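Local coordinates for protein putative O-acetylhomoserine (Thiol)-lyase (Campylobacter jejuni, PDB 4OC9) that probably uses pyridoxal 5'-phosphate to make homocysteine from O-acetylhomoserine and sulfide, as a member of the trans-sulfuration enzyme family, at residues Cys88-Ile93 / Leu270-Ala275; Leu92-Ser97 / Ser259-Ile264; Lys175-Cys180 / Val197-His202. All blocks are in the same frame, centred on the assembly; numbering follows the deposited sequence.

Interaction 1. Residues Cys88-Ile93 / Leu270-Ala275; sequences CFYALI and LGASLA
Y90 meets A272 through the hydrogen bond between residues 88-93 and 270-275. The donor is the backbone N of A272 and the acceptor is OH of Y90, 2.9 Å apart, with an N-H...O angle of 152°, so the bond is moderately bent. The N of G271 also lies near this hydroxyl, but its angle is too poor for a second bond. G271 has left the helical conformation with positive phi, and A272 is the centre of an inverse gamma turn. This sharp change of course after the helix presents the A272 amide to the phenol.

The apolar contacts fall into two groups. Around the phenol, the methyl of A272 stands 3.7 Å from CZ of Y90, while CB of L270 lies 4.1 Å from the same CZ of Y90; both carbons approach the ring obliquely. On the F89 and I93 side of the helix, CD2 of L270 is shared by two side chains: it lies 3.8 Å from CE2 of F89 and 3.6 Å from CD1 of I93. A chi1 of 168° swings the F89 ring away from its own backbone N, letting CE2 reach this methyl. The L270 side chain crosses that of F89 at about a right angle but meets I93 tip to tip. I93 CD1 also rests over one face of the F89 ring, 3.6 Å above its plane and displaced toward the rim. Within the helix, CD2 of F89 lies in plane at the edge of the Y90 ring.

All six touching residues are buried, and the second subunit borders the contact: S83 OG of that subunit bonds to G271 O, and L270 of that subunit packs on F89. The arrangement is helix-to-loop packing beside the subunit interface of a fold-type I pyridoxal-phosphate enzyme.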
ATOM      1  N   CYS D  88      -0.954  16.401 -18.996  1.00 11.61           N
ATOM      2  CA  CYS D  88      -0.678  17.269 -20.162  1.00 13.09           C
ATOM      3  C   CYS D  88      -1.629  16.880 -21.317  1.00 13.90           C
ATOM      4  O   CYS D  88      -2.289  17.729 -21.895  1.00 14.70           O
ATOM      5  CB  CYS D  88       0.781  17.197 -20.587  1.00 12.71           C
ATOM      6  SG  CYS D  88       1.975  17.852 -19.393  1.00 13.87           S
ATOM      7  N   PHE D  89      -1.747  15.576 -21.572  1.00 15.46           N
ATOM      8  CA  PHE D  89      -2.628  15.033 -22.614  1.00 15.35           C
ATOM      9  C   PHE D  89      -4.090  15.463 -22.384  1.00 15.73           C
ATOM     10  O   PHE D  89      -4.720  16.044 -23.265  1.00 19.44           O
ATOM     11  CB  PHE D  89      -2.406  13.533 -22.722  1.00 15.18           C
ATOM     12  CG  PHE D  89      -3.426  12.829 -23.524  1.00 15.27           C
ATOM     13  CD1 PHE D  89      -3.649  13.167 -24.832  1.00 16.71           C
ATOM     14  CD2 PHE D  89      -4.077  11.714 -22.992  1.00 16.23           C
ATOM     15  CE1 PHE D  89      -4.586  12.472 -25.590  1.00 18.60           C
ATOM     16  CE2 PHE D  89      -4.988  11.002 -23.727  1.00 16.27           C
ATOM     17  CZ  PHE D  89      -5.252  11.382 -25.044  1.00 18.66           C
ATOM     18  N   TYR D  90      -4.614  15.168 -21.203  1.00 15.15           N
ATOM     19  CA  TYR D  90      -5.981  15.539 -20.823  1.00 14.82           C
ATOM     20  C   TYR D  90      -6.254  17.034 -20.917  1.00 14.74           C
ATOM     21  O   TYR D  90      -7.332  17.429 -21.333  1.00 14.89           O
ATOM     22  CB  TYR D  90      -6.273  15.004 -19.414  1.00 14.93           C
ATOM     23  CG  TYR D  90      -6.734  13.562 -19.375  1.00 14.61           C
ATOM     24  CD1 TYR D  90      -6.244  12.626 -20.280  1.00 14.86           C
ATOM     25  CD2 TYR D  90      -7.508  13.097 -18.322  1.00 14.47           C
ATOM     26  CE1 TYR D  90      -6.652  11.313 -20.241  1.00 14.50           C
ATOM     27  CE2 TYR D  90      -7.898  11.773 -18.253  1.00 14.12           C
ATOM     28  CZ  TYR D  90      -7.459  10.885 -19.211  1.00 14.28           C
ATOM     29  OH  TYR D  90      -7.830   9.562 -19.152  1.00 13.85           O
ATOM     30  N   ALA D  91      -5.280  17.859 -20.558  1.00 14.30           N
ATOM     31  CA  ALA D  91      -5.465  19.316 -20.617  1.00 14.12           C
ATOM     32  C   ALA D  91      -5.601  19.809 -22.071  1.00 15.28           C
ATOM     33  O   ALA D  91      -6.477  20.619 -22.383  1.00 15.05           O
ATOM     34  CB  ALA D  91      -4.349  20.036 -19.922  1.00 13.81           C
ATOM     35  N   LEU D  92      -4.770  19.273 -22.948  1.00 15.14           N
ATOM     36  CA  LEU D  92      -4.813  19.631 -24.351  1.00 16.31           C
ATOM     37  C   LEU D  92      -6.093  19.137 -25.069  1.00 16.32           C
ATOM     38  O   LEU D  92      -6.809  19.917 -25.724  1.00 16.23           O
ATOM     39  CB  LEU D  92      -3.551  19.112 -25.046  1.00 18.00           C
ATOM     40  CG  LEU D  92      -2.259  19.787 -24.538  1.00 20.70           C
ATOM     41  CD1 LEU D  92      -0.999  19.078 -25.020  1.00 21.23           C
ATOM     42  CD2 LEU D  92      -2.223  21.261 -24.920  1.00 20.46           C
ATOM     43  N   ILE D  93      -6.396  17.846 -24.939  1.00 16.83           N
ATOM     44  CA  ILE D  93      -7.596  17.291 -25.597  1.00 16.65           C
ATOM     45  C   ILE D  93      -8.878  17.842 -25.019  1.00 15.59           C
ATOM     46  O   ILE D  93      -9.899  17.765 -25.679  1.00 16.31           O
ATOM     47  CB  ILE D  93      -7.659  15.753 -25.602  1.00 15.77           C
ATOM     48  CG1 ILE D  93      -7.743  15.222 -24.161  1.00 17.10           C
ATOM     49  CG2 ILE D  93      -6.470  15.190 -26.376  1.00 17.06           C
ATOM     50  CD1 ILE D  93      -7.770  13.713 -24.048  1.00 16.11           C
ATOM     51  N   LEU D 270     -11.315   7.462 -21.242  1.00 14.73           N
ATOM     52  CA  LEU D 270      -9.893   7.138 -21.526  1.00 15.11           C
ATOM     53  C   LEU D 270      -9.232   6.444 -20.339  1.00 14.82           C
ATOM     54  O   LEU D 270      -8.260   5.697 -20.508  1.00 14.80           O
ATOM     55  CB  LEU D 270      -9.106   8.341 -22.022  1.00 15.80           C
ATOM     56  CG  LEU D 270      -9.254   8.841 -23.481  1.00 17.89           C
ATOM     57  CD1 LEU D 270     -10.686   8.783 -23.932  1.00 17.73           C
ATOM     58  CD2 LEU D 270      -8.656  10.215 -23.852  1.00 18.53           C
ATOM     59  N   GLY D 271      -9.753   6.710 -19.144  1.00 13.11           N
ATOM     60  CA  GLY D 271      -9.289   6.051 -17.933  1.00 11.90           C
ATOM     61  C   GLY D 271      -7.902   6.091 -17.364  1.00 10.72           C
ATOM     62  O   GLY D 271      -7.416   5.059 -16.889  1.00  9.79           O
ATOM     63  N   ALA D 272      -7.271   7.250 -17.409  1.00 11.33           N
ATOM     64  CA  ALA D 272      -5.926   7.427 -16.870  1.00 12.23           C
ATOM     65  C   ALA D 272      -6.096   7.851 -15.409  1.00 12.49           C
ATOM     66  O   ALA D 272      -5.678   8.910 -14.970  1.00 13.02           O
ATOM     67  CB  ALA D 272      -5.163   8.460 -17.648  1.00 13.09           C
ATOM     68  N   SER D 273      -6.706   6.962 -14.671  1.00 13.08           N
ATOM     69  CA  SER D 273      -7.019   7.159 -13.283  1.00 15.63           C
ATOM     70  C   SER D 273      -5.855   6.945 -12.316  1.00 12.93           C
ATOM     71  O   SER D 273      -4.984   6.076 -12.471  1.00 12.49           O
ATOM     72  CB  SER D 273      -8.305   6.356 -13.013  1.00 19.34           C
ATOM     73  OG  SER D 273      -8.834   6.437 -11.705  1.00 27.88           O
ATOM     74  N   LEU D 274      -5.817   7.812 -11.331  1.00 12.32           N
ATOM     75  CA  LEU D 274      -4.777   7.745 -10.331  1.00 11.94           C
ATOM     76  C   LEU D 274      -5.182   6.752  -9.235  1.00 11.15           C
ATOM     77  O   LEU D 274      -6.192   6.947  -8.556  1.00 11.59           O
ATOM     78  CB  LEU D 274      -4.529   9.127  -9.702  1.00 12.49           C
ATOM     79  CG  LEU D 274      -3.399   9.174  -8.650  1.00 13.00           C
ATOM     80  CD1 LEU D 274      -2.051   8.805  -9.262  1.00 13.55           C
ATOM     81  CD2 LEU D 274      -3.287  10.548  -8.008  1.00 13.49           C
ATOM     82  N   ALA D 275      -4.352   5.744  -9.022  1.00 10.32           N
ATOM     83  CA  ALA D 275      -4.604   4.769  -7.978  1.00 10.63           C
ATOM     84  C   ALA D 275      -4.571   5.412  -6.576  1.00 10.02           C
ATOM     85  O   ALA D 275      -3.803   6.338  -6.309  1.00  9.78           O
ATOM     86  CB  ALA D 275      -3.593   3.653  -8.059  1.00 11.58           C
TER

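Interaction 2. Residues Leu92-Ser97 / Ser259-Ile264; sequences LINLAS and SIRVII
The torsions of N94 and R261 bring their side chains alongside each other: in both, chi1 extends CG away from the residue's own backbone N, after which the arginine chain bends at chi3 (89°) and turns its guanidinium back toward the N94 carbonyl. The two side chains slide past each other in opposite directions, their amide and guanidinium planes only 20° apart.

The bond that results runs from NH2 of R261 to the main-chain O of N94, at 3.0 Å and nearly straight (167°). The oxygen lies almost in the guanidinium plane, whereas the donor stands well above the carbonyl plane and is not on a lone pair. OD1 of N94 is also 3.0 Å from NE of R261, and it faces the aliphatic part of the same chain, 3.4 Å from CB of R261. At the other branch of the amide, ND2 of N94 packs 3.6 Å from CG2 of V262.

Neighbours on helix 257-270 fix the rotation of this amide: W266 NE1 donates to OD1, and ND2 donates to the backbone O of F258. Both amide atoms therefore have polar partners in a buried setting.

This is packing between helix 257-270 and the C-terminal end of helix 84-93 in a fold-type I enzyme, tied by an arginine-to-main-chain bond.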
ATOM      1  N   LEU D  92      -4.770  19.273 -22.948  1.00 15.14           N
ATOM      2  CA  LEU D  92      -4.813  19.631 -24.351  1.00 16.31           C
ATOM      3  C   LEU D  92      -6.093  19.137 -25.069  1.00 16.32           C
ATOM      4  O   LEU D  92      -6.809  19.917 -25.724  1.00 16.23           O
ATOM      5  CB  LEU D  92      -3.551  19.112 -25.046  1.00 18.00           C
ATOM      6  CG  LEU D  92      -2.259  19.787 -24.538  1.00 20.70           C
ATOM      7  CD1 LEU D  92      -0.999  19.078 -25.020  1.00 21.23           C
ATOM      8  CD2 LEU D  92      -2.223  21.261 -24.920  1.00 20.46           C
ATOM      9  N   ILE D  93      -6.396  17.846 -24.939  1.00 16.83           N
ATOM     10  CA  ILE D  93      -7.596  17.291 -25.597  1.00 16.65           C
ATOM     11  C   ILE D  93      -8.878  17.842 -25.019  1.00 15.59           C
ATOM     12  O   ILE D  93      -9.899  17.765 -25.679  1.00 16.31           O
ATOM     13  CB  ILE D  93      -7.659  15.753 -25.602  1.00 15.77           C
ATOM     14  CG1 ILE D  93      -7.743  15.222 -24.161  1.00 17.10           C
ATOM     15  CG2 ILE D  93      -6.470  15.190 -26.376  1.00 17.06           C
ATOM     16  CD1 ILE D  93      -7.770  13.713 -24.048  1.00 16.11           C
ATOM     17  N   ASN D  94      -8.843  18.412 -23.819  1.00 15.74           N
ATOM     18  CA  ASN D  94     -10.074  18.936 -23.260  1.00 16.50           C
ATOM     19  C   ASN D  94     -10.377  20.262 -23.940  1.00 19.36           C
ATOM     20  O   ASN D  94     -11.467  20.816 -23.789  1.00 18.41           O
ATOM     21  CB  ASN D  94      -9.943  19.198 -21.764  1.00 17.16           C
ATOM     22  CG  ASN D  94     -11.291  19.326 -21.081  1.00 17.28           C
ATOM     23  OD1 ASN D  94     -12.262  18.672 -21.481  1.00 16.78           O
ATOM     24  ND2 ASN D  94     -11.335  20.056 -19.992  1.00 17.42           N
ATOM     25  N   LEU D  95      -9.377  20.780 -24.653  1.00 21.84           N
ATOM     26  CA  LEU D  95      -9.457  22.051 -25.366  1.00 22.61           C
ATOM     27  C   LEU D  95      -9.416  21.942 -26.889  1.00 22.19           C
ATOM     28  O   LEU D  95     -10.107  22.696 -27.568  1.00 21.41           O
ATOM     29  CB  LEU D  95      -8.296  22.940 -24.933  1.00 23.77           C
ATOM     30  CG  LEU D  95      -8.261  23.327 -23.454  1.00 24.73           C
ATOM     31  CD1 LEU D  95      -6.968  24.037 -23.105  1.00 23.67           C
ATOM     32  CD2 LEU D  95      -9.477  24.166 -23.093  1.00 25.66           C
ATOM     33  N   ALA D  96      -8.631  21.002 -27.409  1.00 20.68           N
ATOM     34  CA  ALA D  96      -8.511  20.814 -28.846  1.00 21.23           C
ATOM     35  C   ALA D  96      -8.954  19.430 -29.297  1.00 26.61           C
ATOM     36  O   ALA D  96      -8.770  18.430 -28.593  1.00 24.72           O
ATOM     37  CB  ALA D  96      -7.078  21.031 -29.272  1.00 19.45           C
ATOM     38  N   SER D  97      -9.544  19.393 -30.488  1.00 28.99           N
ATOM     39  CA  SER D  97     -10.017  18.159 -31.100  1.00 30.36           C
ATOM     40  C   SER D  97      -9.506  18.141 -32.541  1.00 30.21           C
ATOM     41  O   SER D  97      -8.873  19.102 -32.996  1.00 30.93           O
ATOM     42  CB  SER D  97     -11.538  18.033 -31.012  1.00 33.95           C
ATOM     43  OG  SER D  97     -12.164  19.142 -31.621  1.00 39.64           O
ATOM     44  N   SER D 259     -12.993  21.136 -15.471  1.00 15.37           N
ATOM     45  CA  SER D 259     -12.739  19.962 -14.637  1.00 16.76           C
ATOM     46  C   SER D 259     -13.852  18.912 -14.825  1.00 18.64           C
ATOM     47  O   SER D 259     -13.582  17.708 -14.864  1.00 18.06           O
ATOM     48  CB  SER D 259     -12.591  20.358 -13.166  1.00 16.65           C
ATOM     49  OG  SER D 259     -11.457  21.196 -12.990  1.00 17.69           O
ATOM     50  N   ILE D 260     -15.093  19.377 -14.932  1.00 19.21           N
ATOM     51  CA  ILE D 260     -16.213  18.462 -15.126  1.00 21.35           C
ATOM     52  C   ILE D 260     -16.024  17.654 -16.383  1.00 20.72           C
ATOM     53  O   ILE D 260     -16.236  16.446 -16.375  1.00 23.92           O
ATOM     54  CB  ILE D 260     -17.569  19.195 -15.198  1.00 22.09           C
ATOM     55  CG1 ILE D 260     -17.948  19.783 -13.832  1.00 25.00           C
ATOM     56  CG2 ILE D 260     -18.677  18.262 -15.634  1.00 24.49           C
ATOM     57  CD1 ILE D 260     -18.069  18.788 -12.675  1.00 26.17           C
ATOM     58  N   ARG D 261     -15.595  18.296 -17.462  1.00 19.43           N
ATOM     59  CA  ARG D 261     -15.425  17.546 -18.684  1.00 18.81           C
ATOM     60  C   ARG D 261     -14.299  16.525 -18.513  1.00 15.83           C
ATOM     61  O   ARG D 261     -14.398  15.410 -18.974  1.00 13.26           O
ATOM     62  CB  ARG D 261     -15.279  18.451 -19.934  1.00 21.75           C
ATOM     63  CG  ARG D 261     -15.488  17.614 -21.192  1.00 24.26           C
ATOM     64  CD  ARG D 261     -15.821  18.350 -22.506  1.00 26.46           C
ATOM     65  NE  ARG D 261     -14.703  18.765 -23.302  1.00 31.14           N
ATOM     66  CZ  ARG D 261     -14.301  18.208 -24.446  1.00 32.56           C
ATOM     67  NH1 ARG D 261     -14.950  17.232 -25.081  1.00 31.42           N
ATOM     68  NH2 ARG D 261     -13.241  18.730 -25.020  1.00 34.61           N
ATOM     69  N   VAL D 262     -13.230  16.910 -17.829  1.00 17.74           N
ATOM     70  CA  VAL D 262     -12.118  15.987 -17.612  1.00 16.65           C
ATOM     71  C   VAL D 262     -12.641  14.703 -16.941  1.00 15.90           C
ATOM     72  O   VAL D 262     -12.209  13.592 -17.261  1.00 15.53           O
ATOM     73  CB  VAL D 262     -11.022  16.591 -16.709  1.00 16.37           C
ATOM     74  CG1 VAL D 262      -9.965  15.546 -16.387  1.00 16.10           C
ATOM     75  CG2 VAL D 262     -10.383  17.811 -17.344  1.00 16.05           C
ATOM     76  N   ILE D 263     -13.563  14.867 -16.009  1.00 14.55           N
ATOM     77  CA  ILE D 263     -14.102  13.735 -15.310  1.00 15.24           C
ATOM     78  C   ILE D 263     -15.103  12.899 -16.095  1.00 17.31           C
ATOM     79  O   ILE D 263     -14.891  11.682 -16.307  1.00 20.10           O
ATOM     80  CB  ILE D 263     -14.801  14.154 -14.013  1.00 14.20           C
ATOM     81  CG1 ILE D 263     -13.794  14.767 -13.043  1.00 13.40           C
ATOM     82  CG2 ILE D 263     -15.442  12.936 -13.371  1.00 15.02           C
ATOM     83  CD1 ILE D 263     -14.393  15.286 -11.756  1.00 13.05           C
ATOM     84  N   ILE D 264     -16.193  13.533 -16.508  1.00 16.66           N
ATOM     85  CA  ILE D 264     -17.258  12.813 -17.224  1.00 15.38           C
ATOM     86  C   ILE D 264     -16.888  12.314 -18.624  1.00 15.48           C
ATOM     87  O   ILE D 264     -17.575  11.448 -19.173  1.00 12.72           O
ATOM     88  CB  ILE D 264     -18.560  13.625 -17.289  1.00 15.42           C
ATOM     89  CG1 ILE D 264     -18.436  14.828 -18.231  1.00 16.57           C
ATOM     90  CG2 ILE D 264     -18.982  14.001 -15.882  1.00 15.29           C
ATOM     91  CD1 ILE D 264     -19.732  15.599 -18.400  1.00 16.21           C
TER

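Interaction 3. Residues Lys175-Cys180 / Val197-His202; sequences KIVSIC and VDVIVH
D198 reaches across to S178 where two parallel strands begin to pair, and its side chain can be followed outward. CB of D198 lies 3.8 Å from CG1 of V177 and is also close to the carbonyl O of S178. With chi1 at -63°, CG turns away from D198's own carbonyl, which carries the carboxylate toward the S178 N-H. At the tip, OD2 of D198 accepts from N of S178 at 2.8 Å (163°), using its anti lone pair, the one turned away from the other oxygen. OD1 forms a salt bridge with R222, which would probably favour the charged state of the carboxylate.

S178 returns the bond. Its OG, tucked between the two main-chain branches, accepts from N of D198 at 3.1 Å. The pair is thus tied in both directions just before regular pairing starts.

Three main-chain bonds then continue the register, in which I179 pairs with V199 and C180 with I200. They run from N of V199 to O of S178 (2.9 Å), from N of C180 to O of V199 (2.8 Å), and from N of V201 to O of C180 (2.9 Å). The axes of 177-180 and 199-202 approach to 4.6 Å, with an angle of 25° between their directions, the usual twist of a parallel pair.

Apolar contacts lie on both sides. I179 CG2 lies 4.1 Å from CG2 of V201, on the side where both residues also pack on helix 84-93; on the C180 side, CB of C180 touches CG1 of V197 from the loop before the strand. The arrangement is that of neighbouring parallel strands in the central, mostly parallel sheet of the large domain of fold-type I pyridoxal-phosphate enzymes.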
ATOM      1  N   LYS D 175      -8.536  35.348 -26.498  1.00 28.77           N
ATOM      2  CA  LYS D 175      -9.513  34.501 -25.778  1.00 33.49           C
ATOM      3  C   LYS D 175      -9.124  33.013 -25.845  1.00 31.02           C
ATOM      4  O   LYS D 175      -9.962  32.134 -26.060  1.00 26.87           O
ATOM      5  CB  LYS D 175     -10.907  34.732 -26.352  1.00 38.08           C
ATOM      6  CG  LYS D 175     -11.265  36.186 -26.269  1.00 46.98           C
ATOM      7  CD  LYS D 175     -11.868  36.589 -24.947  1.00 57.84           C
ATOM      8  CE  LYS D 175     -13.306  36.088 -24.946  1.00 67.93           C
ATOM      9  NZ  LYS D 175     -14.000  36.387 -23.666  1.00 80.34           N
ATOM     10  N   ILE D 176      -7.826  32.756 -25.685  1.00 29.29           N
ATOM     11  CA  ILE D 176      -7.289  31.406 -25.714  1.00 27.05           C
ATOM     12  C   ILE D 176      -6.869  30.963 -24.303  1.00 23.82           C
ATOM     13  O   ILE D 176      -6.309  31.746 -23.523  1.00 22.30           O
ATOM     14  CB  ILE D 176      -6.069  31.299 -26.642  1.00 25.62           C
ATOM     15  CG1 ILE D 176      -6.459  31.657 -28.063  1.00 29.69           C
ATOM     16  CG2 ILE D 176      -5.511  29.883 -26.616  1.00 26.83           C
ATOM     17  CD1 ILE D 176      -5.297  31.671 -29.041  1.00 32.10           C
ATOM     18  N   VAL D 177      -7.147  29.701 -23.994  1.00 21.79           N
ATOM     19  CA  VAL D 177      -6.801  29.122 -22.694  1.00 20.64           C
ATOM     20  C   VAL D 177      -5.317  28.866 -22.621  1.00 19.12           C
ATOM     21  O   VAL D 177      -4.738  28.283 -23.560  1.00 19.76           O
ATOM     22  CB  VAL D 177      -7.493  27.771 -22.477  1.00 23.43           C
ATOM     23  CG1 VAL D 177      -6.956  27.093 -21.227  1.00 22.88           C
ATOM     24  CG2 VAL D 177      -9.008  27.932 -22.414  1.00 24.57           C
ATOM     25  N   SER D 178      -4.684  29.374 -21.560  1.00 16.48           N
ATOM     26  CA  SER D 178      -3.251  29.187 -21.362  1.00 15.76           C
ATOM     27  C   SER D 178      -3.028  28.065 -20.352  1.00 16.26           C
ATOM     28  O   SER D 178      -3.681  28.023 -19.298  1.00 12.30           O
ATOM     29  CB  SER D 178      -2.590  30.449 -20.823  1.00 17.43           C
ATOM     30  OG  SER D 178      -3.103  30.795 -19.539  1.00 20.52           O
ATOM     31  N   ILE D 179      -2.101  27.170 -20.690  1.00 17.21           N
ATOM     32  CA  ILE D 179      -1.729  26.027 -19.848  1.00 17.38           C
ATOM     33  C   ILE D 179      -0.278  26.118 -19.389  1.00 17.24           C
ATOM     34  O   ILE D 179       0.640  26.154 -20.223  1.00 19.04           O
ATOM     35  CB  ILE D 179      -1.805  24.686 -20.602  1.00 18.11           C
ATOM     36  CG1 ILE D 179      -3.214  24.426 -21.107  1.00 18.83           C
ATOM     37  CG2 ILE D 179      -1.393  23.563 -19.661  1.00 19.37           C
ATOM     38  CD1 ILE D 179      -3.323  23.212 -22.018  1.00 19.36           C
ATOM     39  N   CYS D 180      -0.058  26.166 -18.074  1.00 15.41           N
ATOM     40  CA  CYS D 180       1.279  26.235 -17.519  1.00 13.18           C
ATOM     41  C   CYS D 180       1.644  24.983 -16.724  1.00 12.30           C
ATOM     42  O   CYS D 180       0.976  24.656 -15.776  1.00 13.21           O
ATOM     43  CB  CYS D 180       1.416  27.446 -16.585  1.00 13.37           C
ATOM     44  SG  CYS D 180       3.046  27.611 -15.788  1.00 12.77           S
ATOM     45  N   VAL D 197      -2.682  32.826 -15.616  1.00 21.71           N
ATOM     46  CA  VAL D 197      -2.767  31.493 -16.213  1.00 20.50           C
ATOM     47  C   VAL D 197      -4.164  30.917 -15.937  1.00 19.27           C
ATOM     48  O   VAL D 197      -4.744  31.151 -14.892  1.00 18.13           O
ATOM     49  CB  VAL D 197      -1.647  30.559 -15.725  1.00 19.89           C
ATOM     50  CG1 VAL D 197      -1.918  29.107 -16.091  1.00 20.22           C
ATOM     51  CG2 VAL D 197      -0.314  31.023 -16.272  1.00 19.50           C
ATOM     52  N   ASP D 198      -4.679  30.197 -16.920  1.00 18.70           N
ATOM     53  CA  ASP D 198      -5.981  29.577 -16.843  1.00 19.92           C
ATOM     54  C   ASP D 198      -5.946  28.180 -16.252  1.00 19.72           C
ATOM     55  O   ASP D 198      -6.743  27.835 -15.361  1.00 24.92           O
ATOM     56  CB  ASP D 198      -6.552  29.512 -18.272  1.00 22.44           C
ATOM     57  CG  ASP D 198      -6.758  30.911 -18.891  1.00 22.51           C
ATOM     58  OD1 ASP D 198      -7.366  31.785 -18.212  1.00 20.73           O
ATOM     59  OD2 ASP D 198      -6.394  31.103 -20.085  1.00 24.46           O
ATOM     60  N   VAL D 199      -5.029  27.371 -16.766  1.00 18.29           N
ATOM     61  CA  VAL D 199      -4.866  25.999 -16.343  1.00 18.38           C
ATOM     62  C   VAL D 199      -3.425  25.638 -16.017  1.00 18.13           C
ATOM     63  O   VAL D 199      -2.518  25.927 -16.759  1.00 16.83           O
ATOM     64  CB  VAL D 199      -5.354  25.021 -17.444  1.00 19.99           C
ATOM     65  CG1 VAL D 199      -5.084  23.565 -17.075  1.00 21.63           C
ATOM     66  CG2 VAL D 199      -6.834  25.219 -17.696  1.00 20.08           C
ATOM     67  N   ILE D 200      -3.242  24.990 -14.876  1.00 17.01           N
ATOM     68  CA  ILE D 200      -1.930  24.543 -14.430  1.00 14.38           C
ATOM     69  C   ILE D 200      -1.832  23.020 -14.418  1.00 13.59           C
ATOM     70  O   ILE D 200      -2.759  22.334 -13.959  1.00 14.85           O
ATOM     71  CB  ILE D 200      -1.619  25.021 -13.012  1.00 12.73           C
ATOM     72  CG1 ILE D 200      -1.300  26.508 -13.017  1.00 12.60           C
ATOM     73  CG2 ILE D 200      -0.408  24.288 -12.471  1.00 13.04           C
ATOM     74  CD1 ILE D 200      -1.098  27.093 -11.646  1.00 11.63           C
ATOM     75  N   VAL D 201      -0.759  22.492 -14.990  1.00 12.76           N
ATOM     76  CA  VAL D 201      -0.548  21.044 -14.956  1.00 14.74           C
ATOM     77  C   VAL D 201       0.703  20.756 -14.138  1.00 13.66           C
ATOM     78  O   VAL D 201       1.634  21.570 -14.076  1.00 15.61           O
ATOM     79  CB  VAL D 201      -0.445  20.349 -16.309  1.00 15.74           C
ATOM     80  CG1 VAL D 201      -1.782  20.342 -16.997  1.00 15.80           C
ATOM     81  CG2 VAL D 201       0.650  20.972 -17.171  1.00 16.79           C
ATOM     82  N   HIS D 202       0.684  19.636 -13.446  1.00 11.67           N
ATOM     83  CA  HIS D 202       1.821  19.224 -12.637  1.00 10.42           C
ATOM     84  C   HIS D 202       2.106  17.768 -12.764  1.00 10.05           C
ATOM     85  O   HIS D 202       1.196  16.942 -12.915  1.00  8.79           O
ATOM     86  CB  HIS D 202       1.574  19.344 -11.135  1.00 10.36           C
ATOM     87  CG  HIS D 202       1.626  20.731 -10.586  1.00 10.64           C
ATOM     88  ND1 HIS D 202       2.814  21.336 -10.240  1.00  9.77           N
ATOM     89  CD2 HIS D 202       0.641  21.570 -10.183  1.00 10.93           C
ATOM     90  CE1 HIS D 202       2.561  22.529  -9.744  1.00 10.86           C
ATOM     91  NE2 HIS D 202       1.250  22.702  -9.709  1.00 11.44           N
TER

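All three contacts are buried, yet they differ in place: the centre of interaction 3 is about 11 Å from the chain centre and no other chain touches it, whereas the centres of interactions 1 and 2 lie further out and both contacts reach the second subunit. Interactions 1 and 2 bind the same two elements, helix 84-93 and helix 257-270 with their following loops, and their centres are 9 Å apart. Helix 84-93 also packs on the sheet, as L92 CD2 to I179 CD1 at 3.7 Å attests. Interaction 3 combines main-chain bonds with two strong side-chain-to-backbone bonds, while interactions 1 and 2 each rest on one such assigned bond.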